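Local atomic coordinates of tyrosine-protein phosphatase YwqE (Bacillus subtilis, PDB entry 3QY7), a protein that removes phosphate from phosphotyrosine-containing proteins, among them YwqD, YwqF and Ssb, as a manganese-dependent hydrolase built on a TIM barrel of the PHP-like type. Residues 112-117 with 138-143; 32-37 with 71-76. All coordinates share one frame; numbering follows the deposited sequence.

Contact 1: residues 112-117 with 138-143; sequences DHVPRY and ERNREI
Glu-142 reaches across to the backbone of Val-114, where its OE1 accepts the amide in the principal direct hydrogen bond of this contact, 2.9 Å from Val-114 N to Glu-142 OE1 with an angle of 163° at the hydrogen. The donor comes in on the anti side of the carboxylate, 32° out of its plane. With CG anti to the backbone N (chi1 -166°) and the chain extended beyond it, the side chain of Glu-142 reaches the loop backbone, its OE1 also lying 3.2 Å from His-113 CB. Asn-140 is the N-cap of helix 141-145: Asn-140 OD1 accepts Ile-143 N at 3.0 Å, in the carbonyl plane on a lone pair. From the same side-chain amide, Asn-140 ND2 gives a weak bond of 3.4 Å to His-113 O. Two waters extend the polar network: one donates to both Val-114 O and Glu-142 OE1, the other donates to Asp-112 O and weakly accepts from Arg-141 NE. Apolar contact is slight, Val-114 CG2 lying 3.9 Å from Ile-143 CG1. Plain van der Waals contacts add the same Val-114 methyl against Asn-140 OD1 and the guanidinium edge of Arg-141, whose NH2 is 3.7 Å from Asp-112 CB. Ile-143 and Glu-142 also pack on helix 148-155. The loop after strand 104-108 is thus tied to the start of helix 141-145 mainly through its backbone, and the bonds from Val-114 N and water to Glu-142 OE1 would favour a charged carboxylate.

Contact 2: residues 32-37 with 71-76; sequences QGIRTI and IPLHVL
Pro-72, the centre of an inverse gamma turn, meets the guanidinium of Arg-35: Arg-35 NH2 lies 3.3 Å from Pro-72 CB, and the ring's CG sits at the guanidinium edge, in its plane. Bends at chi2 and chi3 fold the Arg-35 chain back, and Arg-35 NH1 donates to Ile-34 O at 3.2 Å, from above the carbonyl plane. A water bridges Arg-35 O and, weakly, Pro-72 O. Leu-73 brings both branches against 32-37, Leu-73 CD2 lying 3.7 Å from Ile-37 CD1 and CD1 beside Ile-34 CG2. At His-74 the parallel ladder begins: His-74 N donates to Arg-35 O at 3.0 Å, and His-74 O takes Ile-37 N at 2.9 Å. Val-75 pairs with Ile-37, and their side chains lie on the sheet face opposite that of Thr-36 and His-74; Val-75 also packs against helix 52-68. Leu-76 N closes the ladder on Ile-37 O at 2.8 Å, nearly along the C=O axis, while its CD1 touches Thr-36 CG2. Strand 36-38 is central in a parallel sheet with 2-3 and 74-76, and helix 52-68 lies between the paired strands in sequence, a beta-alpha-beta unit of the barrel. Backbone bonds set the register, and aliphatic packing by Leu-73 and Ile-37 backs them.

Overall arrangement
Contact 2 joins neighbouring strands early in the chain, whereas contact 1 ties a loop to a helix start later on; contact 2 closes before contact 1 opens along the chain. They lie on opposite sides of the chain's centre, their own centres 31 Å apart and their nearest atoms about 15 Å apart, without touching. The side chain of Asn-140 is about 10 Å from a bound iron(III), and that of Ile-37 about 11 Å from a bound iron(III) and about 13 Å from a bound magnesium ion. Neither contact supplies a ligand, but Glu-108 and His-136, which bind iron, shortly precede 112-117 and 138-143; His-42 (magnesium) and Glu-80 (iron) shortly follow 32-37 and 71-76.

Contact 1: residues 112-117 with 138-143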
# COMPACT_ATOMS: atom_id res chain seq x y z
N ASP A 112 -5.07 13.55 8.92
CA ASP A 112 -5.60 14.91 8.89
C ASP A 112 -4.75 15.91 8.11
O ASP A 112 -5.26 16.95 7.69
CB ASP A 112 -5.80 15.43 10.32
CG ASP A 112 -4.51 15.49 11.12
OD1 ASP A 112 -3.82 14.46 11.21
OD2 ASP A 112 -4.18 16.57 11.65
N HIS A 113 -3.47 15.62 7.92
CA HIS A 113 -2.59 16.57 7.22
C HIS A 113 -1.38 15.91 6.60
O HIS A 113 -1.05 14.76 6.94
CB HIS A 113 -2.13 17.69 8.17
CG HIS A 113 -1.16 17.23 9.21
ND1 HIS A 113 0.15 17.65 9.24
CD2 HIS A 113 -1.31 16.38 10.26
CE1 HIS A 113 0.77 17.08 10.26
NE2 HIS A 113 -0.09 16.30 10.89
N VAL A 114 -0.73 16.63 5.69
CA VAL A 114 0.56 16.23 5.15
C VAL A 114 1.63 16.99 5.92
O VAL A 114 1.69 18.22 5.82
CB VAL A 114 0.66 16.52 3.65
CG1 VAL A 114 2.04 16.14 3.12
CG2 VAL A 114 -0.43 15.77 2.88
N PRO A 115 2.46 16.28 6.70
CA PRO A 115 3.53 16.95 7.45
C PRO A 115 4.39 17.81 6.54
O PRO A 115 4.68 17.43 5.39
CB PRO A 115 4.33 15.79 8.04
CG PRO A 115 3.30 14.71 8.21
CD PRO A 115 2.45 14.82 6.97
N ARG A 116 4.80 18.98 7.03
CA ARG A 116 5.52 19.95 6.22
C ARG A 116 6.87 19.43 5.73
O ARG A 116 7.32 19.81 4.66
CB ARG A 116 5.70 21.26 6.98
CG ARG A 116 4.41 21.94 7.41
CD ARG A 116 3.94 23.00 6.42
NE ARG A 116 4.72 24.24 6.52
CZ ARG A 116 4.51 25.20 7.42
NH1 ARG A 116 3.54 25.09 8.32
NH2 ARG A 116 5.28 26.29 7.42
N TYR A 117 7.48 18.53 6.49
CA TYR A 117 8.80 18.00 6.14
C TYR A 117 8.75 16.83 5.14
O TYR A 117 9.79 16.32 4.74
CB TYR A 117 9.57 17.58 7.40
CG TYR A 117 8.92 16.44 8.14
CD1 TYR A 117 7.98 16.68 9.14
CD2 TYR A 117 9.25 15.11 7.84
CE1 TYR A 117 7.38 15.64 9.82
CE2 TYR A 117 8.65 14.06 8.52
CZ TYR A 117 7.72 14.33 9.50
OH TYR A 117 7.11 13.31 10.18
N GLU A 138 -5.86 9.15 -1.04
CA GLU A 138 -7.29 9.50 -1.14
C GLU A 138 -8.00 9.59 0.22
O GLU A 138 -9.05 10.23 0.34
CB GLU A 138 -8.03 8.53 -2.10
CG GLU A 138 -8.46 7.16 -1.49
CD GLU A 138 -7.35 6.12 -1.34
OE1 GLU A 138 -7.69 4.96 -1.08
OE2 GLU A 138 -6.15 6.43 -1.50
N ARG A 139 -7.43 8.93 1.22
CA ARG A 139 -7.98 8.89 2.57
C ARG A 139 -7.41 9.99 3.47
O ARG A 139 -7.70 10.02 4.67
CB ARG A 139 -7.72 7.52 3.22
CG ARG A 139 -8.70 6.43 2.83
CD ARG A 139 -9.83 6.40 3.86
NE ARG A 139 -10.49 5.10 3.92
CZ ARG A 139 -11.42 4.77 4.80
NH1 ARG A 139 -11.83 5.63 5.73
NH2 ARG A 139 -11.95 3.56 4.76
N ASN A 140 -6.58 10.86 2.90
CA ASN A 140 -5.99 11.97 3.65
C ASN A 140 -6.85 13.24 3.50
O ASN A 140 -7.10 13.70 2.39
CB ASN A 140 -4.57 12.24 3.16
CG ASN A 140 -3.88 13.31 3.97
OD1 ASN A 140 -4.03 14.49 3.70
ND2 ASN A 140 -3.11 12.89 4.97
N ARG A 141 -7.26 13.80 4.64
CA ARG A 141 -8.15 14.97 4.65
C ARG A 141 -7.57 16.18 3.91
O ARG A 141 -8.27 16.83 3.13
CB ARG A 141 -8.53 15.38 6.08
CG ARG A 141 -9.89 16.10 6.19
CD ARG A 141 -9.92 17.24 7.23
NE ARG A 141 -9.33 16.88 8.52
CZ ARG A 141 -10.02 16.44 9.57
NH1 ARG A 141 -11.34 16.29 9.51
NH2 ARG A 141 -9.38 16.15 10.70
N GLU A 142 -6.29 16.48 4.14
CA GLU A 142 -5.64 17.60 3.46
C GLU A 142 -5.44 17.42 1.96
O GLU A 142 -5.61 18.37 1.18
CB GLU A 142 -4.31 17.98 4.13
CG GLU A 142 -3.79 19.33 3.65
CD GLU A 142 -2.60 19.86 4.43
OE1 GLU A 142 -2.04 19.16 5.31
OE2 GLU A 142 -2.21 21.01 4.13
N ILE A 143 -5.07 16.22 1.52
CA ILE A 143 -4.99 15.96 0.09
C ILE A 143 -6.37 16.11 -0.55
O ILE A 143 -6.50 16.64 -1.65
CB ILE A 143 -4.37 14.57 -0.21
CG1 ILE A 143 -2.89 14.57 0.16
CG2 ILE A 143 -4.57 14.21 -1.67
CD1 ILE A 143 -2.25 13.18 0.17
O HOH W 1 -7.12 18.95 7.63
O HOH W 2 -0.01 20.59 6.63

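Contact 2: residues 32-37 with 71-76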
# COMPACT_ATOMS: atom_id res chain seq x y z
N GLN A 32 -9.67 -13.70 -5.17
CA GLN A 32 -9.54 -12.44 -5.91
C GLN A 32 -8.42 -12.44 -6.95
O GLN A 32 -8.22 -11.44 -7.65
CB GLN A 32 -9.34 -11.27 -4.91
CG GLN A 32 -10.55 -10.90 -4.08
CD GLN A 32 -11.52 -9.98 -4.82
OE1 GLN A 32 -11.35 -9.71 -6.01
NE2 GLN A 32 -12.51 -9.47 -4.10
N GLY A 33 -7.68 -13.54 -7.07
CA GLY A 33 -6.60 -13.64 -8.03
C GLY A 33 -5.25 -13.18 -7.52
O GLY A 33 -4.31 -13.05 -8.29
N ILE A 34 -5.15 -12.95 -6.21
CA ILE A 34 -3.87 -12.58 -5.61
C ILE A 34 -3.07 -13.84 -5.26
O ILE A 34 -3.62 -14.75 -4.64
CB ILE A 34 -4.11 -11.69 -4.36
CG1 ILE A 34 -4.87 -10.41 -4.76
CG2 ILE A 34 -2.80 -11.42 -3.61
CD1 ILE A 34 -5.51 -9.62 -3.60
N ARG A 35 -1.80 -13.89 -5.67
CA ARG A 35 -0.92 -15.03 -5.37
C ARG A 35 0.17 -14.64 -4.38
O ARG A 35 0.79 -15.49 -3.75
CB ARG A 35 -0.22 -15.59 -6.62
CG ARG A 35 -0.96 -15.49 -7.95
CD ARG A 35 -2.33 -16.13 -7.94
NE ARG A 35 -2.29 -17.59 -7.89
CZ ARG A 35 -2.67 -18.33 -6.85
NH1 ARG A 35 -3.12 -17.76 -5.73
NH2 ARG A 35 -2.60 -19.65 -6.93
N THR A 36 0.42 -13.33 -4.28
CA THR A 36 1.53 -12.85 -3.49
C THR A 36 1.07 -11.62 -2.73
O THR A 36 0.49 -10.72 -3.34
CB THR A 36 2.73 -12.47 -4.39
OG1 THR A 36 3.02 -13.56 -5.28
CG2 THR A 36 3.96 -12.14 -3.54
N ILE A 37 1.33 -11.59 -1.42
CA ILE A 37 0.99 -10.43 -0.59
C ILE A 37 2.25 -9.93 0.07
O ILE A 37 2.99 -10.71 0.66
CB ILE A 37 -0.05 -10.78 0.50
CG1 ILE A 37 -1.41 -11.05 -0.16
CG2 ILE A 37 -0.13 -9.63 1.54
CD1 ILE A 37 -2.52 -11.48 0.78
N ILE A 71 -3.12 -23.57 0.82
CA ILE A 71 -3.55 -22.28 0.24
C ILE A 71 -2.41 -21.69 -0.60
O ILE A 71 -1.31 -21.46 -0.08
CB ILE A 71 -3.99 -21.29 1.34
CG1 ILE A 71 -5.16 -21.89 2.14
CG2 ILE A 71 -4.34 -19.92 0.69
CD1 ILE A 71 -5.46 -21.17 3.44
N PRO A 72 -2.65 -21.46 -1.91
CA PRO A 72 -1.57 -21.00 -2.80
C PRO A 72 -1.36 -19.49 -2.69
O PRO A 72 -1.69 -18.74 -3.60
CB PRO A 72 -2.07 -21.41 -4.19
CG PRO A 72 -3.57 -21.40 -4.06
CD PRO A 72 -3.91 -21.70 -2.64
N LEU A 73 -0.81 -19.06 -1.57
CA LEU A 73 -0.48 -17.67 -1.36
C LEU A 73 0.86 -17.51 -0.68
O LEU A 73 1.11 -18.18 0.25
CB LEU A 73 -1.54 -17.00 -0.53
CG LEU A 73 -1.31 -15.49 -0.45
CD1 LEU A 73 -2.18 -14.75 -1.25
CD2 LEU A 73 -1.16 -14.94 0.90
N HIS A 74 1.69 -16.60 -1.16
CA HIS A 74 3.01 -16.35 -0.56
C HIS A 74 3.05 -14.96 0.04
O HIS A 74 2.71 -13.97 -0.63
CB HIS A 74 4.08 -16.52 -1.66
CG HIS A 74 5.50 -16.35 -1.21
ND1 HIS A 74 5.98 -16.73 0.03
CD2 HIS A 74 6.59 -15.93 -1.91
CE1 HIS A 74 7.28 -16.50 0.09
NE2 HIS A 74 7.67 -16.02 -1.07
N VAL A 75 3.41 -14.89 1.32
CA VAL A 75 3.50 -13.65 2.07
C VAL A 75 4.98 -13.23 2.18
O VAL A 75 5.84 -14.01 2.62
CB VAL A 75 2.87 -13.79 3.48
CG1 VAL A 75 2.89 -12.45 4.20
CG2 VAL A 75 1.43 -14.28 3.35
N LEU A 76 5.25 -11.99 1.76
CA LEU A 76 6.57 -11.38 1.85
C LEU A 76 6.58 -10.25 2.89
O LEU A 76 5.53 -9.70 3.24
CB LEU A 76 6.98 -10.85 0.47
CG LEU A 76 7.21 -11.99 -0.53
CD1 LEU A 76 7.32 -11.40 -1.92
CD2 LEU A 76 8.47 -12.78 -0.18
O HOH W 3 1.46 -18.24 -4.54